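Local structure of mannan endo-1,6-alpha-mannosidase (Chaetomium thermophilum, 6RY0) at residues 355-368 with 371-383. The protein probably cleaves alpha-1,6-mannosidic linkages and acts as a transglycosidase in the transfer of GPI-anchored glycoproteins into fungal cell walls. Residues are numbered along the deposited sequence; the frame is centred on the assembly and turned at random.
Sequences AAVKQCVGPPTGRR and FYWKSGKFVDPSV
A356 and W373 approach to 5.1 Å between CA atoms, Q359 and F378 to 4.7 Å, where the end of helix 342-358 and its following loop meet the loop leading to helix 389-401. In this (alpha/alpha)6 barrel of glycosyl hydrolase family 76 no direct backbone hydrogen bond joins the segments; waters bridge A355 O to W373 O and K358 O to G376 O. A type I beta turn, W373 to G376, reverses the second segment. A CH-pi contact sets A356 CB over the W373 six-membered ring, 3.4 Å from its centroid. The Q359 amide meets the indole obliquely, NE2 3.4 Å from W373 CD1; bends at chi1 (61°) and chi2 (78°) together turn NE2 to donate to A356 O at 2.8 Å. An alanine in place of W373 would probably open a gap beside A356 CB and leave G370 O without the indole NE1 donor. G362 CA sits over the F378 ring, 3.5 Å from the centroid, while Q359 O lies at the ring edge. The helix end thus packs on the W373 face and the loop after it, where C360 is disulfide-linked to C369, on that of F378. R368 NH1 makes a salt bridge to D380 OD1, its hydrogen bond weak (N-H...O angle 123°), with the R368 guanidinium nearly perpendicular to the carboxylate. P381 CD covers one guanidinium face, 3.6 Å from R368 CZ, and one water links R368 NH1, D380 OD2 and P363 O.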
ATOM      1  N   ALA A 355     -10.890   2.251 -18.113  1.00  8.35           N
ATOM      2  CA  ALA A 355     -11.786   1.143 -17.834  1.00  8.64           C
ATOM      3  C   ALA A 355     -12.412   1.296 -16.459  1.00  8.37           C
ATOM      4  O   ALA A 355     -13.607   1.024 -16.260  1.00  8.77           O
ATOM      5  CB  ALA A 355     -11.045  -0.171 -17.971  1.00  9.35           C
ATOM      6  N   ALA A 356     -11.644   1.743 -15.482  1.00  7.61           N
ATOM      7  CA  ALA A 356     -12.189   1.973 -14.138  1.00  7.86           C
ATOM      8  C   ALA A 356     -13.393   2.915 -14.218  1.00  7.98           C
ATOM      9  O   ALA A 356     -14.462   2.625 -13.695  1.00  9.23           O
ATOM     10  CB  ALA A 356     -11.120   2.557 -13.232  1.00  7.86           C
ATOM     11  N   VAL A 357     -13.233   4.053 -14.866  1.00  8.05           N
ATOM     12  CA  VAL A 357     -14.346   5.015 -14.871  1.00  8.82           C
ATOM     13  C   VAL A 357     -15.483   4.562 -15.782  1.00  8.84           C
ATOM     14  O   VAL A 357     -16.636   4.882 -15.514  1.00  9.51           O
ATOM     15  CB  VAL A 357     -13.950   6.447 -15.176  1.00  9.68           C
ATOM     16  CG1 VAL A 357     -13.063   7.015 -14.081  1.00 10.55           C
ATOM     17  CG2 VAL A 357     -13.338   6.633 -16.527  1.00 10.61           C
ATOM     18  N   LYS A 358     -15.204   3.792 -16.829  0.95  8.55           N
ATOM     19  CA  LYS A 358     -16.278   3.331 -17.726  0.95  9.60           C
ATOM     20  C   LYS A 358     -17.327   2.518 -16.976  0.95  9.09           C
ATOM     21  O   LYS A 358     -18.500   2.561 -17.352  0.95 11.02           O
ATOM     22  CB  LYS A 358     -15.692   2.525 -18.873  0.95 11.38           C
ATOM     23  CG  LYS A 358     -16.714   1.944 -19.814  0.95 16.66           C
ATOM     24  CD  LYS A 358     -17.200   2.968 -20.784  0.95 22.10           C
ATOM     25  CE  LYS A 358     -18.159   2.355 -21.800  0.95 25.61           C
ATOM     26  NZ  LYS A 358     -18.762   3.403 -22.657  0.95 28.25           N
ATOM     27  N   GLN A 359     -16.925   1.785 -15.924  1.00  8.43           N
ATOM     28  CA  GLN A 359     -17.855   0.976 -15.179  1.00  8.60           C
ATOM     29  C   GLN A 359     -18.353   1.624 -13.903  1.00  8.11           C
ATOM     30  O   GLN A 359     -19.159   1.013 -13.198  1.00  9.04           O
ATOM     31  CB  GLN A 359     -17.333  -0.450 -14.948  1.00  9.12           C
ATOM     32  CG  GLN A 359     -16.040  -0.556 -14.149  1.00  8.80           C
ATOM     33  CD  GLN A 359     -16.237  -0.394 -12.648  1.00  8.43           C
ATOM     34  OE1 GLN A 359     -17.009  -1.130 -12.017  1.00  8.90           O
ATOM     35  NE2 GLN A 359     -15.545   0.565 -12.065  1.00  8.37           N
ATOM     36  N   CYS A 360     -17.965   2.874 -13.626  1.00  7.99           N
ATOM     37  CA  CYS A 360     -18.521   3.603 -12.486  1.00  8.13           C
ATOM     38  C   CYS A 360     -19.820   4.276 -12.918  1.00  8.34           C
ATOM     39  O   CYS A 360     -19.898   5.494 -13.094  1.00  8.83           O
ATOM     40  CB  CYS A 360     -17.554   4.622 -11.928  1.00  8.48           C
ATOM     41  SG  CYS A 360     -16.082   3.931 -11.130  1.00  8.22           S
ATOM     42  N   VAL A 361     -20.852   3.444 -13.085  1.00  8.72           N
ATOM     43  CA  VAL A 361     -22.141   3.876 -13.605  1.00  9.21           C
ATOM     44  C   VAL A 361     -23.282   3.242 -12.819  1.00  9.61           C
ATOM     45  O   VAL A 361     -24.429   3.289 -13.253  1.00 11.12           O
ATOM     46  CB  VAL A 361     -22.293   3.544 -15.096  1.00 10.42           C
ATOM     47  CG1 VAL A 361     -21.309   4.353 -15.915  1.00 11.82           C
ATOM     48  CG2 VAL A 361     -22.155   2.055 -15.371  1.00 10.69           C
ATOM     49  N   GLY A 362     -22.995   2.630 -11.673  1.00  9.11           N
ATOM     50  CA  GLY A 362     -24.007   1.860 -10.982  1.00  9.99           C
ATOM     51  C   GLY A 362     -25.062   2.665 -10.280  1.00 10.11           C
ATOM     52  O   GLY A 362     -24.838   3.806  -9.857  1.00  9.87           O
ATOM     53  N   PRO A 363     -26.231   2.054 -10.097  1.00 11.33           N
ATOM     54  CA  PRO A 363     -27.248   2.648  -9.243  1.00 12.97           C
ATOM     55  C   PRO A 363     -26.777   2.570  -7.797  1.00 14.30           C
ATOM     56  O   PRO A 363     -25.904   1.770  -7.484  1.00 14.79           O
ATOM     57  CB  PRO A 363     -28.454   1.747  -9.478  1.00 14.61           C
ATOM     58  CG  PRO A 363     -27.885   0.425  -9.763  1.00 15.58           C
ATOM     59  CD  PRO A 363     -26.582   0.687 -10.517  1.00 13.59           C
ATOM     60  N   PRO A 364     -27.333   3.385  -6.909  1.00 16.34           N
ATOM     61  CA  PRO A 364     -28.460   4.287  -7.122  1.00 17.03           C
ATOM     62  C   PRO A 364     -28.064   5.667  -7.608  1.00 16.41           C
ATOM     63  O   PRO A 364     -28.921   6.497  -7.800  1.00 18.09           O
ATOM     64  CB  PRO A 364     -29.069   4.397  -5.718  1.00 18.88           C
ATOM     65  CG  PRO A 364     -27.883   4.208  -4.783  1.00 19.40           C
ATOM     66  CD  PRO A 364     -26.959   3.256  -5.483  1.00 18.23           C
ATOM     67  N   THR A 365     -26.773   5.922  -7.743  1.00 13.21           N
ATOM     68  CA  THR A 365     -26.280   7.274  -7.983  1.00 11.94           C
ATOM     69  C   THR A 365     -26.009   7.550  -9.462  1.00 11.21           C
ATOM     70  O   THR A 365     -25.834   8.705  -9.832  1.00 12.13           O
ATOM     71  CB  THR A 365     -24.982   7.489  -7.237  1.00 11.62           C
ATOM     72  OG1 THR A 365     -24.074   6.499  -7.733  1.00 10.47           O
ATOM     73  CG2 THR A 365     -25.168   7.349  -5.715  1.00 13.38           C
ATOM     74  N   GLY A 366     -25.910   6.495 -10.265  1.00 10.46           N
ATOM     75  CA  GLY A 366     -25.450   6.599 -11.646  1.00 10.61           C
ATOM     76  C   GLY A 366     -23.933   6.693 -11.779  1.00  9.34           C
ATOM     77  O   GLY A 366     -23.432   6.816 -12.887  1.00  9.40           O
ATOM     78  N   ARG A 367     -23.210   6.602 -10.663  1.00  8.84           N
ATOM     79  CA  ARG A 367     -21.755   6.721 -10.688  1.00  8.55           C
ATOM     80  C   ARG A 367     -21.107   5.742  -9.727  1.00  8.28           C
ATOM     81  O   ARG A 367     -19.900   5.834  -9.488  1.00  8.42           O
ATOM     82  CB  ARG A 367     -21.324   8.153 -10.376  1.00  9.09           C
ATOM     83  CG  ARG A 367     -21.598   8.580  -8.948  1.00  9.22           C
ATOM     84  CD  ARG A 367     -21.403  10.078  -8.759  1.00  9.19           C
ATOM     85  NE  ARG A 367     -21.374  10.400  -7.361  1.00  9.39           N
ATOM     86  CZ  ARG A 367     -21.577  11.600  -6.829  1.00  9.45           C
ATOM     87  NH1 ARG A 367     -21.965  12.625  -7.565  1.00  9.75           N
ATOM     88  NH2 ARG A 367     -21.378  11.771  -5.527  1.00  9.93           N
ATOM     89  N   ARG A 368     -21.857   4.785  -9.194  1.00  8.43           N
ATOM     90  CA  ARG A 368     -21.275   3.857  -8.231  1.00  8.59           C
ATOM     91  C   ARG A 368     -20.242   2.986  -8.943  1.00  8.18           C
ATOM     92  O   ARG A 368     -20.463   2.524 -10.061  1.00  8.47           O
ATOM     93  CB  ARG A 368     -22.366   3.015  -7.574  1.00  9.98           C
ATOM     94  CG  ARG A 368     -21.906   2.075  -6.452  1.00 11.79           C
ATOM     95  CD  ARG A 368     -23.087   1.273  -5.849  1.00 15.04           C
ATOM     96  NE  ARG A 368     -22.606   0.443  -4.765  1.00 16.71           N
ATOM     97  CZ  ARG A 368     -23.115  -0.670  -4.273  1.00 18.16           C
ATOM     98  NH1 ARG A 368     -24.141  -1.304  -4.815  1.00 21.38           N
ATOM     99  NH2 ARG A 368     -22.438  -1.223  -3.253  1.00 17.93           N
ATOM    100  N   PHE A 371     -15.707  -3.317  -9.414  1.00  8.05           N
ATOM    101  CA  PHE A 371     -14.361  -3.857  -9.414  1.00  7.98           C
ATOM    102  C   PHE A 371     -13.912  -4.382 -10.757  1.00  7.88           C
ATOM    103  O   PHE A 371     -12.701  -4.476 -11.016  1.00  8.21           O
ATOM    104  CB  PHE A 371     -14.297  -5.027  -8.439  1.00  7.69           C
ATOM    105  CG  PHE A 371     -12.922  -5.630  -8.282  1.00  8.01           C
ATOM    106  CD1 PHE A 371     -11.893  -4.897  -7.707  1.00  8.15           C
ATOM    107  CD2 PHE A 371     -12.667  -6.930  -8.688  1.00  9.26           C
ATOM    108  CE1 PHE A 371     -10.650  -5.454  -7.532  1.00  8.55           C
ATOM    109  CE2 PHE A 371     -11.419  -7.484  -8.496  1.00  9.36           C
ATOM    110  CZ  PHE A 371     -10.408  -6.736  -7.939  1.00  8.84           C
ATOM    111  N   TYR A 372     -14.848  -4.804 -11.599  1.00  8.07           N
ATOM    112  CA  TYR A 372     -14.525  -5.647 -12.758  1.00  8.41           C
ATOM    113  C   TYR A 372     -14.282  -4.758 -13.961  1.00  8.42           C
ATOM    114  O   TYR A 372     -15.049  -4.723 -14.949  1.00  9.34           O
ATOM    115  CB  TYR A 372     -15.648  -6.702 -12.959  1.00  9.22           C
ATOM    116  CG  TYR A 372     -15.736  -7.644 -11.757  1.00  8.86           C
ATOM    117  CD1 TYR A 372     -16.474  -7.293 -10.648  1.00  9.47           C
ATOM    118  CD2 TYR A 372     -15.049  -8.843 -11.725  1.00  9.52           C
ATOM    119  CE1 TYR A 372     -16.536  -8.094  -9.530  1.00  9.43           C
ATOM    120  CE2 TYR A 372     -15.097  -9.665 -10.611  1.00  9.97           C
ATOM    121  CZ  TYR A 372     -15.834  -9.284  -9.511  1.00 10.16           C
ATOM    122  OH  TYR A 372     -15.872 -10.112  -8.422  1.00 11.36           O
ATOM    123  N   TRP A 373     -13.184  -4.006 -13.886  1.00  8.17           N
ATOM    124  CA  TRP A 373     -12.912  -2.977 -14.876  1.00  8.40           C
ATOM    125  C   TRP A 373     -12.714  -3.570 -16.272  1.00  8.12           C
ATOM    126  O   TRP A 373     -13.267  -3.077 -17.254  1.00  9.32           O
ATOM    127  CB  TRP A 373     -11.697  -2.142 -14.472  1.00  8.19           C
ATOM    128  CG  TRP A 373     -11.754  -1.520 -13.113  1.00  8.19           C
ATOM    129  CD1 TRP A 373     -12.806  -1.467 -12.240  1.00  7.99           C
ATOM    130  CD2 TRP A 373     -10.663  -0.866 -12.466  1.00  7.97           C
ATOM    131  NE1 TRP A 373     -12.429  -0.818 -11.082  1.00  8.48           N
ATOM    132  CE2 TRP A 373     -11.116  -0.444 -11.191  1.00  8.38           C
ATOM    133  CE3 TRP A 373      -9.355  -0.571 -12.847  1.00  8.60           C
ATOM    134  CZ2 TRP A 373     -10.307   0.250 -10.296  1.00  8.87           C
ATOM    135  CZ3 TRP A 373      -8.542   0.116 -11.952  1.00  8.81           C
ATOM    136  CH2 TRP A 373      -9.035   0.519 -10.689  1.00  9.22           C
ATOM    137  N   LYS A 374     -11.912  -4.620 -16.351  1.00  8.75           N
ATOM    138  CA  LYS A 374     -11.648  -5.231 -17.649  1.00 10.28           C
ATOM    139  C   LYS A 374     -12.942  -5.669 -18.338  1.00 10.27           C
ATOM    140  O   LYS A 374     -13.057  -5.544 -19.554  1.00 11.86           O
ATOM    141  CB  LYS A 374     -10.694  -6.396 -17.492  1.00 11.46           C
ATOM    142  CG  LYS A 374     -10.393  -7.159 -18.816  1.00 13.65           C
ATOM    143  CD  LYS A 374      -9.730  -6.314 -19.946  1.00 16.23           C
ATOM    144  CE  LYS A 374      -9.486  -7.119 -21.221  1.00 19.18           C
ATOM    145  NZ  LYS A 374     -10.645  -7.388 -22.101  1.00 22.71           N
ATOM    146  N   SER A 375     -13.899  -6.164 -17.571  1.00 10.69           N
ATOM    147  CA  SER A 375     -15.162  -6.655 -18.137  1.00 11.75           C
ATOM    148  C   SER A 375     -15.956  -5.595 -18.834  1.00 11.44           C
ATOM    149  O   SER A 375     -16.828  -5.900 -19.644  1.00 13.33           O
ATOM    150  CB  SER A 375     -16.067  -7.241 -17.044  1.00 12.47           C
ATOM    151  OG  SER A 375     -16.798  -6.261 -16.305  1.00 12.43           O
ATOM    152  N   GLY A 376     -15.742  -4.342 -18.488  1.00 11.85           N
ATOM    153  CA  GLY A 376     -16.464  -3.251 -19.111  1.00 12.90           C
ATOM    154  C   GLY A 376     -17.840  -2.945 -18.564  1.00 12.76           C
ATOM    155  O   GLY A 376     -18.515  -2.064 -19.106  1.00 15.15           O
ATOM    156  N   LYS A 377     -18.252  -3.639 -17.513  0.95 11.71           N
ATOM    157  CA  LYS A 377     -19.612  -3.510 -16.988  0.95 12.73           C
ATOM    158  C   LYS A 377     -19.568  -3.326 -15.483  0.95 11.20           C
ATOM    159  O   LYS A 377     -18.747  -3.925 -14.803  0.95 10.99           O
ATOM    160  CB  LYS A 377     -20.428  -4.771 -17.311  0.95 16.22           C
ATOM    161  CG  LYS A 377     -20.432  -5.126 -18.778  0.95 20.08           C
ATOM    162  CD  LYS A 377     -21.204  -6.398 -19.078  0.95 23.58           C
ATOM    163  CE  LYS A 377     -21.144  -6.776 -20.557  0.95 26.40           C
ATOM    164  NZ  LYS A 377     -21.978  -7.960 -20.868  0.95 28.40           N
ATOM    165  N   PHE A 378     -20.501  -2.529 -14.984  1.00 11.39           N
ATOM    166  CA  PHE A 378     -20.712  -2.396 -13.557  1.00 10.53           C
ATOM    167  C   PHE A 378     -21.240  -3.694 -12.989  1.00 10.88           C
ATOM    168  O   PHE A 378     -22.209  -4.253 -13.495  1.00 12.19           O
ATOM    169  CB  PHE A 378     -21.698  -1.264 -13.261  1.00 10.85           C
ATOM    170  CG  PHE A 378     -22.069  -1.183 -11.805  1.00 10.53           C
ATOM    171  CD1 PHE A 378     -21.192  -0.591 -10.891  1.00 10.42           C
ATOM    172  CD2 PHE A 378     -23.249  -1.728 -11.325  1.00 11.13           C
ATOM    173  CE1 PHE A 378     -21.485  -0.559  -9.557  1.00 10.61           C
ATOM    174  CE2 PHE A 378     -23.555  -1.661 -10.003  1.00 11.82           C
ATOM    175  CZ  PHE A 378     -22.666  -1.082  -9.104  1.00 11.42           C
ATOM    176  N   VAL A 379     -20.628  -4.138 -11.904  1.00 10.29           N
ATOM    177  CA  VAL A 379     -21.049  -5.276 -11.110  1.00 10.78           C
ATOM    178  C   VAL A 379     -21.244  -4.736  -9.695  1.00  9.93           C
ATOM    179  O   VAL A 379     -20.366  -4.090  -9.138  1.00  9.94           O
ATOM    180  CB  VAL A 379     -19.969  -6.383 -11.101  1.00 11.63           C
ATOM    181  CG1 VAL A 379     -20.361  -7.494 -10.191  1.00 13.65           C
ATOM    182  CG2 VAL A 379     -19.698  -6.893 -12.516  1.00 12.47           C
ATOM    183  N   ASP A 380     -22.399  -5.026  -9.109  0.99 11.00           N
ATOM    184  CA  ASP A 380     -22.666  -4.556  -7.767  0.99 12.01           C
ATOM    185  C   ASP A 380     -21.672  -5.155  -6.777  0.99 11.45           C
ATOM    186  O   ASP A 380     -21.499  -6.367  -6.734  0.99 11.02           O
ATOM    187  CB  ASP A 380     -24.088  -4.972  -7.375  0.99 15.74           C
ATOM    188  CG  ASP A 380     -24.595  -4.212  -6.197  0.99 18.89           C
ATOM    189  OD1 ASP A 380     -23.961  -4.237  -5.147  0.99 18.52           O
ATOM    190  OD2 ASP A 380     -25.583  -3.484  -6.332  0.99 22.92           O
ATOM    191  N   PRO A 381     -21.023  -4.312  -5.952  1.00 11.25           N
ATOM    192  CA  PRO A 381     -20.132  -4.836  -4.912  1.00 10.66           C
ATOM    193  C   PRO A 381     -20.749  -5.868  -3.993  1.00 11.06           C
ATOM    194  O   PRO A 381     -20.003  -6.638  -3.389  1.00 10.41           O
ATOM    195  CB  PRO A 381     -19.686  -3.575  -4.158  1.00 11.41           C
ATOM    196  CG  PRO A 381     -19.702  -2.524  -5.241  1.00 12.32           C
ATOM    197  CD  PRO A 381     -20.903  -2.847  -6.087  1.00 12.03           C
ATOM    198  N   SER A 382     -22.061  -5.962  -3.924  1.00 11.87           N
ATOM    199  CA  SER A 382     -22.673  -6.977  -3.086  1.00 13.16           C
ATOM    200  C   SER A 382     -22.293  -8.395  -3.569  1.00 12.76           C
ATOM    201  O   SER A 382     -22.319  -9.320  -2.748  1.00 13.49           O
ATOM    202  CB  SER A 382     -24.188  -6.799  -3.104  1.00 15.88           C
ATOM    203  OG  SER A 382     -24.717  -7.107  -4.390  1.00 18.84           O
ATOM    204  N   VAL A 383     -21.884  -8.561  -4.828  1.00 12.46           N
ATOM    205  CA  VAL A 383     -21.502  -9.882  -5.289  1.00 13.05           C
ATOM    206  C   VAL A 383     -20.273 -10.373  -4.553  1.00 12.62           C
ATOM    207  O   VAL A 383     -20.075 -11.595  -4.416  1.00 13.53           O
ATOM    208  CB  VAL A 383     -21.275  -9.973  -6.836  1.00 14.85           C
ATOM    209  CG1 VAL A 383     -22.523  -9.516  -7.558  1.00 15.19           C
ATOM    210  CG2 VAL A 383     -19.987  -9.285  -7.302  1.00 15.82           C
TER
HETATM  211  O   HOH W   1     -14.755  -0.858 -17.799  1.00 12.07           O
HETATM  212  O   HOH W   2     -20.145   0.093 -18.330  1.00 31.23           O
HETATM  213  O   HOH W   3     -17.625  -3.767 -12.177  1.00  9.26           O
HETATM  214  O   HOH W   4     -25.668  -0.719  -6.786  1.00 35.42           O